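Local coordinates for protein 3-polyprenyl-4-hydroxybenzoate decarboxylase and related decarboxylases (Pelotomaculum thermopropionicum, PDB 6H6X) that uses prenylated FMN and manganese to carboxylate 2-furoic acid to 2,5-furandicarboxylic acid, and probably catalyses the reverse decarboxylation, at residues R6-F11 against R64-A69; E228-E233 against E274-T279; R251-P256 against G265-R270. The protein carries 8 engineered substitutions. All blocks are in the same frame, centred on the assembly; numbering follows the deposited sequence. Where two conformers were deposited one is given.

Contacts 2 and 3 both draw on the long strand 264-280, contact 3 at its beginning and contact 2 farther along, with centres about 24 Å apart. Contact 1 belongs instead to the N-terminal domain and lies across the chain's centre from contact 3. Contacts 1 and 2 are each partly buried, but the first is apolar packing between two helices, whereas the second joins a loop to a bulged strand through two hydroxyls. Contact 3 is mainly a surface contact, a beta hairpin with four backbone hydrogen bonds. Of the three, only contact 3 has a salt bridge between its own two segments, made by its one buried residue, Glu254, beside the flavin site.

Contact 1: residues R6-F11 against R64-A69; sequences REWLAF and RELFAA
Two helices of the N-terminal domain meet here through Trp8 and Phe11 on one side and Leu66 and Ala69 on the other. The segment axes approach no closer than 12.3 Å, with their N-to-C directions 131° apart, too distant for backbones to pack directly. Large aromatic side chains span that gap, and small or aliphatic residues receive them. Trp8 and Phe11, three residues apart, leave the same flank of helix 5-14. Each holds CG anti to its own backbone N (chi1 -179° in Trp8), which sends both rings out from the helix, and Phe11 CD2 lies 3.8 Å above one face of the indole, toward its rim. The far end of the indole's six-membered ring does the reaching: Trp8 CH2 comes within 3.4 Å of the carbonyl Leu66 O, and also lies 4.2 Å from Ala69 CB. Phe11 brings the end of its ring to the same methyl, CZ lying 3.7 Å from Ala69 CB, while its CE2 has Leu66 CD2 near the ring plane at 4.2 Å. Alanine suits position 69 because its short side chain leaves room for both rings. The polar corner of the indole is served separately, NE1 bonding to Leu60 O, which helps hold the ring's rotation, and His193 meets the ring at a steep angle. Phe67, turned away from this interface, packs on Leu298, Leu299 and Ile302, so helix 64-70 lies between helix 5-14 and helix 294-315. Such aromatic-to-aliphatic packing of helices belongs to the UbiD N-terminal domain.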
loop_
_atom_site.group_PDB
_atom_site.type_symbol
_atom_site.label_atom_id
_atom_site.label_comp_id
_atom_site.label_asym_id
_atom_site.label_seq_id
_atom_site.Cartn_x
_atom_site.Cartn_y
_atom_site.Cartn_z
ATOM N N ARG B 6 23.735 -1.568 -23.477
ATOM C CA ARG B 6 23.523 -0.325 -24.281
ATOM C C ARG B 6 22.239 -0.288 -25.057
ATOM O O ARG B 6 21.569 0.746 -25.082
ATOM C CB ARG B 6 24.691 -0.022 -25.212
ATOM C CG ARG B 6 25.775 0.762 -24.492
ATOM C CD ARG B 6 27.076 0.578 -25.164
ATOM N NE ARG B 6 28.179 0.732 -24.217
ATOM C CZ ARG B 6 29.103 1.679 -24.240
ATOM N NH1 ARG B 6 30.070 1.636 -23.328
ATOM N NH2 ARG B 6 29.091 2.630 -25.175
ATOM N N GLU B 7 21.854 -1.393 -25.667
ATOM C CA GLU B 7 20.546 -1.427 -26.303
ATOM C C GLU B 7 19.405 -1.303 -25.278
ATOM O O GLU B 7 18.457 -0.538 -25.502
ATOM C CB GLU B 7 20.422 -2.638 -27.229
ATOM C CG GLU B 7 21.179 -2.335 -28.537
ATOM C CD GLU B 7 21.689 -3.545 -29.293
ATOM O OE1 GLU B 7 20.866 -4.476 -29.496
ATOM O OE2 GLU B 7 22.891 -3.544 -29.700
ATOM N N TRP B 8 19.546 -1.966 -24.124
ATOM C CA TRP B 8 18.539 -1.834 -23.100
ATOM C C TRP B 8 18.434 -0.397 -22.659
ATOM O O TRP B 8 17.339 0.095 -22.508
ATOM C CB TRP B 8 18.807 -2.742 -21.871
ATOM C CG TRP B 8 17.735 -2.597 -20.865
ATOM C CD1 TRP B 8 17.787 -1.872 -19.715
ATOM C CD2 TRP B 8 16.425 -3.102 -20.962
ATOM N NE1 TRP B 8 16.603 -1.940 -19.069
ATOM C CE2 TRP B 8 15.735 -2.679 -19.817
ATOM C CE3 TRP B 8 15.757 -3.895 -21.917
ATOM C CZ2 TRP B 8 14.399 -3.001 -19.580
ATOM C CZ3 TRP B 8 14.442 -4.235 -21.692
ATOM C CH2 TRP B 8 13.763 -3.782 -20.532
ATOM N N LEU B 9 19.558 0.282 -22.451
ATOM C CA LEU B 9 19.471 1.723 -22.108
ATOM C C LEU B 9 18.798 2.582 -23.190
ATOM O O LEU B 9 18.112 3.550 -22.858
ATOM C CB LEU B 9 20.825 2.316 -21.746
ATOM C CG LEU B 9 21.534 1.683 -20.579
ATOM C CD1 LEU B 9 22.866 2.359 -20.365
ATOM C CD2 LEU B 9 20.698 1.752 -19.303
ATOM N N ALA B 10 18.973 2.216 -24.458
ATOM C CA ALA B 10 18.306 2.901 -25.573
ATOM C C ALA B 10 16.803 2.704 -25.488
ATOM O O ALA B 10 16.053 3.678 -25.547
ATOM C CB ALA B 10 18.840 2.407 -26.927
ATOM N N PHE B 11 16.368 1.457 -25.330
ATOM C CA PHE B 11 14.952 1.133 -25.062
ATOM C C PHE B 11 14.360 1.935 -23.894
ATOM O O PHE B 11 13.255 2.463 -24.008
ATOM C CB PHE B 11 14.826 -0.361 -24.795
ATOM C CG PHE B 11 13.421 -0.831 -24.499
ATOM C CD1 PHE B 11 12.542 -1.154 -25.533
ATOM C CD2 PHE B 11 13.003 -1.018 -23.182
ATOM C CE1 PHE B 11 11.257 -1.612 -25.268
ATOM C CE2 PHE B 11 11.726 -1.474 -22.906
ATOM C CZ PHE B 11 10.846 -1.766 -23.950
ATOM N N ARG B 64 7.412 -4.887 -13.038
ATOM C CA ARG B 64 7.167 -6.086 -13.823
ATOM C C ARG B 64 6.966 -5.843 -15.330
ATOM O O ARG B 64 7.247 -6.747 -16.120
ATOM C CB ARG B 64 6.018 -6.848 -13.184
ATOM C CG ARG B 64 6.511 -7.612 -12.007
ATOM C CD ARG B 64 5.421 -7.549 -10.968
ATOM N NE ARG B 64 5.654 -6.595 -9.881
ATOM C CZ ARG B 64 6.060 -6.998 -8.694
ATOM N NH1 ARG B 64 6.304 -8.285 -8.568
ATOM N NH2 ARG B 64 6.230 -6.155 -7.672
ATOM N N GLU B 65 6.513 -4.651 -15.714
ATOM C CA GLU B 65 6.364 -4.284 -17.135
ATOM C C GLU B 65 7.735 -4.278 -17.844
ATOM O O GLU B 65 7.885 -4.941 -18.862
ATOM C CB GLU B 65 5.627 -2.938 -17.278
ATOM N N LEU B 66 8.749 -3.656 -17.230
ATOM C CA LEU B 66 10.101 -3.672 -17.778
ATOM C C LEU B 66 10.731 -5.021 -17.801
ATOM O O LEU B 66 11.332 -5.368 -18.799
ATOM C CB LEU B 66 10.996 -2.665 -17.086
ATOM C CG LEU B 66 10.517 -1.244 -17.376
ATOM C CD1 LEU B 66 11.319 -0.260 -16.568
ATOM C CD2 LEU B 66 10.616 -0.932 -18.855
ATOM N N PHE B 67 10.575 -5.846 -16.773
ATOM C CA PHE B 67 11.146 -7.183 -16.887
ATOM C C PHE B 67 10.451 -7.997 -17.948
ATOM O O PHE B 67 11.072 -8.842 -18.584
ATOM C CB PHE B 67 11.140 -7.935 -15.540
ATOM C CG PHE B 67 12.261 -7.523 -14.619
ATOM C CD1 PHE B 67 13.528 -8.039 -14.793
ATOM C CD2 PHE B 67 12.041 -6.650 -13.598
ATOM C CE1 PHE B 67 14.570 -7.665 -13.957
ATOM C CE2 PHE B 67 13.079 -6.282 -12.733
ATOM C CZ PHE B 67 14.342 -6.790 -12.912
ATOM N N ALA B 68 9.154 -7.788 -18.132
ATOM C CA ALA B 68 8.431 -8.472 -19.246
ATOM C C ALA B 68 8.979 -8.016 -20.597
ATOM O O ALA B 68 9.345 -8.836 -21.420
ATOM C CB ALA B 68 6.957 -8.225 -19.202
ATOM N N ALA B 69 9.078 -6.722 -20.799
ATOM C CA ALA B 69 9.781 -6.177 -21.984
ATOM C C ALA B 69 11.189 -6.788 -22.193
ATOM O O ALA B 69 11.527 -7.221 -23.303
ATOM C CB ALA B 69 9.872 -4.682 -21.886
#

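Contact 2: residues E228-E233 against E274-T279; sequences ETVDVE and EVTAVT
The irregular loop 228-233 runs past strand 274-279 without backbone pairing, the closest alpha carbons being those of Thr229 and Thr276, 6.7 Å apart. Contact is left to side chains, above all to two threonines that lie alongside each other, pointing opposite ways. Thr276 OG1 donates to Thr229 OG1 at 2.7 Å. In Thr229 the hydroxyl sits between its backbone N and carbonyl carbon (chi1 63°), which leaves the methyl on another side to meet the strand: Thr229 CG2 lies 3.9 Å from Ala277 CB. Threonine suits the place because its two branches do different work, one polar and one apolar. Neighbouring residues of a regular strand would alternate in direction, yet Thr276 and Ala277 both point toward the loop. A classic beta bulge explains this, with both residues facing Glu243 on the adjacent strand 240-246 of the large antiparallel sheet. Glu243 also reaches the loop itself, one carboxylate oxygen bonding to Thr229 OG1 and the other to the backbone N of Glu228. Thr229 OG1 accepts from Thr276, which leaves its own proton for Glu243, so it is gripped from two adjacent strands. Farther along, the aliphatic part of Glu228 crosses Thr279 obliquely, CG lying 4.1 Å from Thr279 CG2. Glu228 bends at chi2 (-63°), and its OE2 forms a salt bridge with Lys103, while the hydroxyl of Thr279 bonds to Val102 O.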
loop_
_atom_site.group_PDB
_atom_site.type_symbol
_atom_site.label_atom_id
_atom_site.label_comp_id
_atom_site.label_asym_id
_atom_site.label_seq_id
_atom_site.Cartn_x
_atom_site.Cartn_y
_atom_site.Cartn_z
ATOM N N GLU B 228 40.865 -14.126 -20.945
ATOM C CA GLU B 228 42.323 -14.059 -21.164
ATOM C C GLU B 228 43.119 -15.007 -20.280
ATOM O O GLU B 228 43.998 -15.694 -20.777
ATOM C CB GLU B 228 42.850 -12.638 -20.903
ATOM C CG GLU B 228 42.259 -11.547 -21.792
ATOM C CD GLU B 228 42.575 -11.741 -23.258
ATOM O OE1 GLU B 228 43.781 -11.822 -23.596
ATOM O OE2 GLU B 228 41.616 -11.811 -24.068
ATOM N N THR B 229 42.842 -15.013 -18.974
ATOM C CA THR B 229 43.723 -15.650 -17.986
ATOM C C THR B 229 43.102 -16.827 -17.266
ATOM O O THR B 229 43.732 -17.409 -16.392
ATOM C CB THR B 229 44.148 -14.623 -16.922
ATOM O OG1 THR B 229 43.006 -14.151 -16.187
ATOM C CG2 THR B 229 44.837 -13.449 -17.605
ATOM N N VAL B 230 41.860 -17.171 -17.614
ATOM C CA VAL B 230 41.174 -18.301 -17.006
ATOM C C VAL B 230 40.331 -18.991 -18.055
ATOM O O VAL B 230 39.927 -18.373 -19.029
ATOM C CB VAL B 230 40.275 -17.841 -15.826
ATOM C CG1 VAL B 230 41.132 -17.348 -14.664
ATOM C CG2 VAL B 230 39.273 -16.754 -16.267
ATOM N N ASP B 231 40.029 -20.257 -17.820
ATOM C CA ASP B 231 39.292 -21.092 -18.774
ATOM C C ASP B 231 37.792 -21.016 -18.478
ATOM O O ASP B 231 37.155 -21.967 -18.009
ATOM C CB ASP B 231 39.810 -22.538 -18.699
ATOM C CG ASP B 231 39.227 -23.432 -19.795
ATOM O OD1 ASP B 231 38.861 -22.935 -20.886
ATOM O OD2 ASP B 231 39.138 -24.653 -19.537
ATOM N N VAL B 232 37.249 -19.842 -18.766
ATOM C CA VAL B 232 35.864 -19.507 -18.479
ATOM C C VAL B 232 35.392 -18.680 -19.677
ATOM O O VAL B 232 36.189 -18.036 -20.344
ATOM C CB VAL B 232 35.771 -18.620 -17.201
ATOM C CG1 VAL B 232 34.344 -18.431 -16.771
ATOM C CG2 VAL B 232 36.578 -19.201 -16.038
ATOM N N GLU B 233 34.089 -18.677 -19.914
ATOM C CA GLU B 233 33.453 -17.928 -20.988
ATOM C C GLU B 233 32.629 -16.770 -20.384
ATOM O O GLU B 233 32.065 -16.919 -19.282
ATOM C CB GLU B 233 32.535 -18.868 -21.796
ATOM C CG GLU B 233 33.236 -20.089 -22.411
ATOM C CD GLU B 233 33.553 -21.195 -21.395
ATOM O OE1 GLU B 233 32.659 -21.597 -20.578
ATOM O OE2 GLU B 233 34.714 -21.648 -21.365
ATOM N N GLU B 274 41.275 -13.402 -5.818
ATOM C CA GLU B 274 42.398 -12.650 -6.390
ATOM C C GLU B 274 42.085 -12.397 -7.855
ATOM O O GLU B 274 41.778 -13.333 -8.600
ATOM C CB GLU B 274 43.704 -13.455 -6.269
ATOM C CG GLU B 274 44.914 -12.879 -7.017
ATOM C CD GLU B 274 46.246 -13.591 -6.684
ATOM O OE1 GLU B 274 46.938 -14.069 -7.621
ATOM O OE2 GLU B 274 46.621 -13.679 -5.489
ATOM N N VAL B 275 42.207 -11.151 -8.292
ATOM C CA VAL B 275 41.885 -10.812 -9.673
ATOM C C VAL B 275 43.162 -10.817 -10.520
ATOM O O VAL B 275 44.183 -10.223 -10.130
ATOM C CB VAL B 275 40.968 -9.556 -9.826
ATOM C CG1 VAL B 275 40.575 -8.951 -8.505
ATOM C CG2 VAL B 275 41.479 -8.501 -10.805
ATOM N N THR B 276 43.084 -11.531 -11.649
ATOM C CA THR B 276 44.201 -11.722 -12.570
ATOM C C THR B 276 44.076 -10.933 -13.871
ATOM O O THR B 276 45.037 -10.849 -14.620
ATOM C CB THR B 276 44.390 -13.203 -12.882
ATOM O OG1 THR B 276 43.203 -13.740 -13.479
ATOM C CG2 THR B 276 44.681 -13.979 -11.582
ATOM N N ALA B 277 42.922 -10.317 -14.120
ATOM C CA ALA B 277 42.753 -9.448 -15.263
ATOM C C ALA B 277 41.404 -8.755 -15.257
ATOM O O ALA B 277 40.466 -9.227 -14.645
ATOM C CB ALA B 277 42.894 -10.249 -16.564
ATOM N N VAL B 278 41.319 -7.666 -16.008
ATOM C CA VAL B 278 40.143 -6.901 -16.186
ATOM C C VAL B 278 40.084 -6.558 -17.642
ATOM O O VAL B 278 41.045 -6.080 -18.149
ATOM C CB VAL B 278 40.199 -5.553 -15.415
ATOM C CG1 VAL B 278 39.018 -4.660 -15.790
ATOM C CG2 VAL B 278 40.230 -5.785 -13.912
ATOM N N THR B 279 38.941 -6.755 -18.308
ATOM C CA THR B 279 38.749 -6.282 -19.685
ATOM C C THR B 279 37.473 -5.514 -19.748
ATOM O O THR B 279 36.519 -5.779 -19.001
ATOM C CB THR B 279 38.729 -7.441 -20.756
ATOM O OG1 THR B 279 37.475 -8.135 -20.747
ATOM C CG2 THR B 279 39.819 -8.475 -20.485
#

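Contact 3: residues R251-P256 against G265-R270; sequences REVEGP and GPAAPR
Glu254 and Arg270 carry the compact half of this beta hairpin, between strand 252-258 and the start of strand 264-280. Both side chains, with those of Glu252 and Ala268, lie on one face of the strand pair. In the backbone, Glu252 and Arg270 exchange two hydrogen bonds, Glu252 N to Arg270 O at 2.9 Å and Arg270 N to Glu252 O at 2.8 Å; Glu254 and Ala268 form the second hydrogen-bonded pair. Pro269, which lacks an N-H, suits the non-hydrogen-bonded place between them, opposite Val253. At Gly255 a CB would jam against the preceding carbonyl O and crowd Ala267 CA; a cis peptide follows before Pro256. The face of Val253 and Pro269 is looser and exposed, Val253 CG1 merely touching Ala267 CB at 4.1 Å. Beside it, where segment 251-256 begins, Arg251 CB meets Pro269 CB at 4.0 Å and its NH2 bridges to Glu178. On the compact side, Glu254 bends at chi2 (-81°) and crosses the extended Arg270; OE2 accepts a bent bond (132° at the hydrogen) from NH1 at 2.9 Å, tilted out of the guanidinium plane. NH1 also bonds to Pro266 O at 3.1 Å, in that plane, which helps fix the group's rotation. Tyr130 OH bonds OE1, and Arg152, which binds prenylated FMN, bridges to OE2, consistent with one carboxylate holding two arginines and a second-shell role in placing Arg152.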
loop_
_atom_site.group_PDB
_atom_site.type_symbol
_atom_site.label_atom_id
_atom_site.label_comp_id
_atom_site.label_asym_id
_atom_site.label_seq_id
_atom_site.Cartn_x
_atom_site.Cartn_y
_atom_site.Cartn_z
ATOM N N ARG B 251 40.620 -17.325 4.243
ATOM C CA ARG B 251 39.421 -16.717 4.832
ATOM C C ARG B 251 39.820 -15.366 5.369
ATOM O O ARG B 251 40.764 -15.270 6.149
ATOM C CB ARG B 251 38.860 -17.571 5.963
ATOM C CG ARG B 251 38.356 -18.934 5.518
ATOM C CD ARG B 251 37.112 -18.778 4.641
ATOM N NE ARG B 251 36.530 -20.084 4.313
ATOM C CZ ARG B 251 36.922 -20.869 3.312
ATOM N NH1 ARG B 251 37.908 -20.504 2.494
ATOM N NH2 ARG B 251 36.331 -22.047 3.141
ATOM N N GLU B 252 39.137 -14.317 4.908
ATOM C CA GLU B 252 39.321 -12.954 5.415
ATOM C C GLU B 252 37.981 -12.350 5.713
ATOM O O GLU B 252 36.964 -12.788 5.169
ATOM C CB GLU B 252 40.085 -12.087 4.417
ATOM C CG GLU B 252 41.538 -12.554 4.279
ATOM C CD GLU B 252 42.343 -11.835 3.208
ATOM O OE1 GLU B 252 41.847 -10.885 2.549
ATOM O OE2 GLU B 252 43.504 -12.251 3.011
ATOM N N VAL B 253 37.991 -11.344 6.575
ATOM C CA VAL B 253 36.755 -10.789 7.076
ATOM C C VAL B 253 36.080 -9.982 5.962
ATOM O O VAL B 253 36.642 -9.036 5.390
ATOM C CB VAL B 253 36.953 -9.929 8.342
ATOM C CG1 VAL B 253 35.617 -9.338 8.779
ATOM C CG2 VAL B 253 37.565 -10.750 9.479
ATOM N N GLU B 254 34.862 -10.390 5.648
ATOM C CA GLU B 254 34.029 -9.691 4.652
ATOM C C GLU B 254 32.818 -9.144 5.397
ATOM O O GLU B 254 32.206 -9.832 6.239
ATOM C CB GLU B 254 33.622 -10.662 3.531
ATOM C CG GLU B 254 32.780 -10.067 2.409
ATOM C CD GLU B 254 31.283 -9.930 2.733
ATOM O OE1 GLU B 254 30.651 -8.960 2.257
ATOM O OE2 GLU B 254 30.718 -10.776 3.466
ATOM N N GLY B 255 32.441 -7.925 5.077
ATOM C CA GLY B 255 31.262 -7.359 5.714
ATOM C C GLY B 255 31.590 -6.385 6.832
ATOM O O GLY B 255 32.769 -6.128 7.062
ATOM N N PRO B 256 30.572 -5.815 7.495
ATOM C CA PRO B 256 29.144 -6.085 7.189
ATOM C C PRO B 256 28.609 -5.326 5.956
ATOM O O PRO B 256 29.288 -4.453 5.382
ATOM C CB PRO B 256 28.427 -5.622 8.468
ATOM C CG PRO B 256 29.303 -4.520 9.005
ATOM C CD PRO B 256 30.711 -4.718 8.478
ATOM N N GLY B 265 23.750 -7.651 6.907
ATOM C CA GLY B 265 24.465 -8.930 6.937
ATOM C C GLY B 265 25.723 -8.763 7.797
ATOM O O GLY B 265 26.531 -7.861 7.532
ATOM N N PRO B 266 25.887 -9.605 8.849
ATOM C CA PRO B 266 27.052 -9.427 9.730
ATOM C C PRO B 266 28.407 -9.806 9.082
ATOM O O PRO B 266 28.463 -10.636 8.138
ATOM C CB PRO B 266 26.723 -10.328 10.941
ATOM C CG PRO B 266 25.744 -11.342 10.435
ATOM C CD PRO B 266 24.959 -10.641 9.354
ATOM N N ALA B 267 29.462 -9.161 9.585
ATOM C CA ALA B 267 30.850 -9.456 9.223
ATOM C C ALA B 267 31.282 -10.849 9.701
ATOM O O ALA B 267 30.885 -11.280 10.791
ATOM C CB ALA B 267 31.769 -8.399 9.819
ATOM N N ALA B 268 32.060 -11.547 8.872
ATOM C CA ALA B 268 32.637 -12.848 9.233
ATOM C C ALA B 268 33.780 -13.243 8.271
ATOM O O ALA B 268 33.923 -12.632 7.200
ATOM C CB ALA B 268 31.561 -13.933 9.261
ATOM N N PRO B 269 34.595 -14.256 8.652
ATOM C CA PRO B 269 35.660 -14.738 7.744
ATOM C C PRO B 269 35.116 -15.536 6.540
ATOM O O PRO B 269 34.382 -16.521 6.720
ATOM C CB PRO B 269 36.526 -15.646 8.655
ATOM C CG PRO B 269 36.116 -15.345 10.059
ATOM C CD PRO B 269 34.688 -14.899 9.983
ATOM N N ARG B 270 35.500 -15.128 5.328
ATOM C CA ARG B 270 34.894 -15.632 4.084
ATOM C C ARG B 270 35.909 -15.751 2.959
ATOM O O ARG B 270 37.024 -15.222 3.069
ATOM C CB ARG B 270 33.748 -14.692 3.665
ATOM C CG ARG B 270 32.494 -14.942 4.495
ATOM C CD ARG B 270 31.335 -14.034 4.195
ATOM N NE ARG B 270 30.290 -14.263 5.185
ATOM C CZ ARG B 270 29.752 -13.337 5.982
ATOM N NH1 ARG B 270 30.120 -12.050 5.945
ATOM N NH2 ARG B 270 28.808 -13.712 6.832
#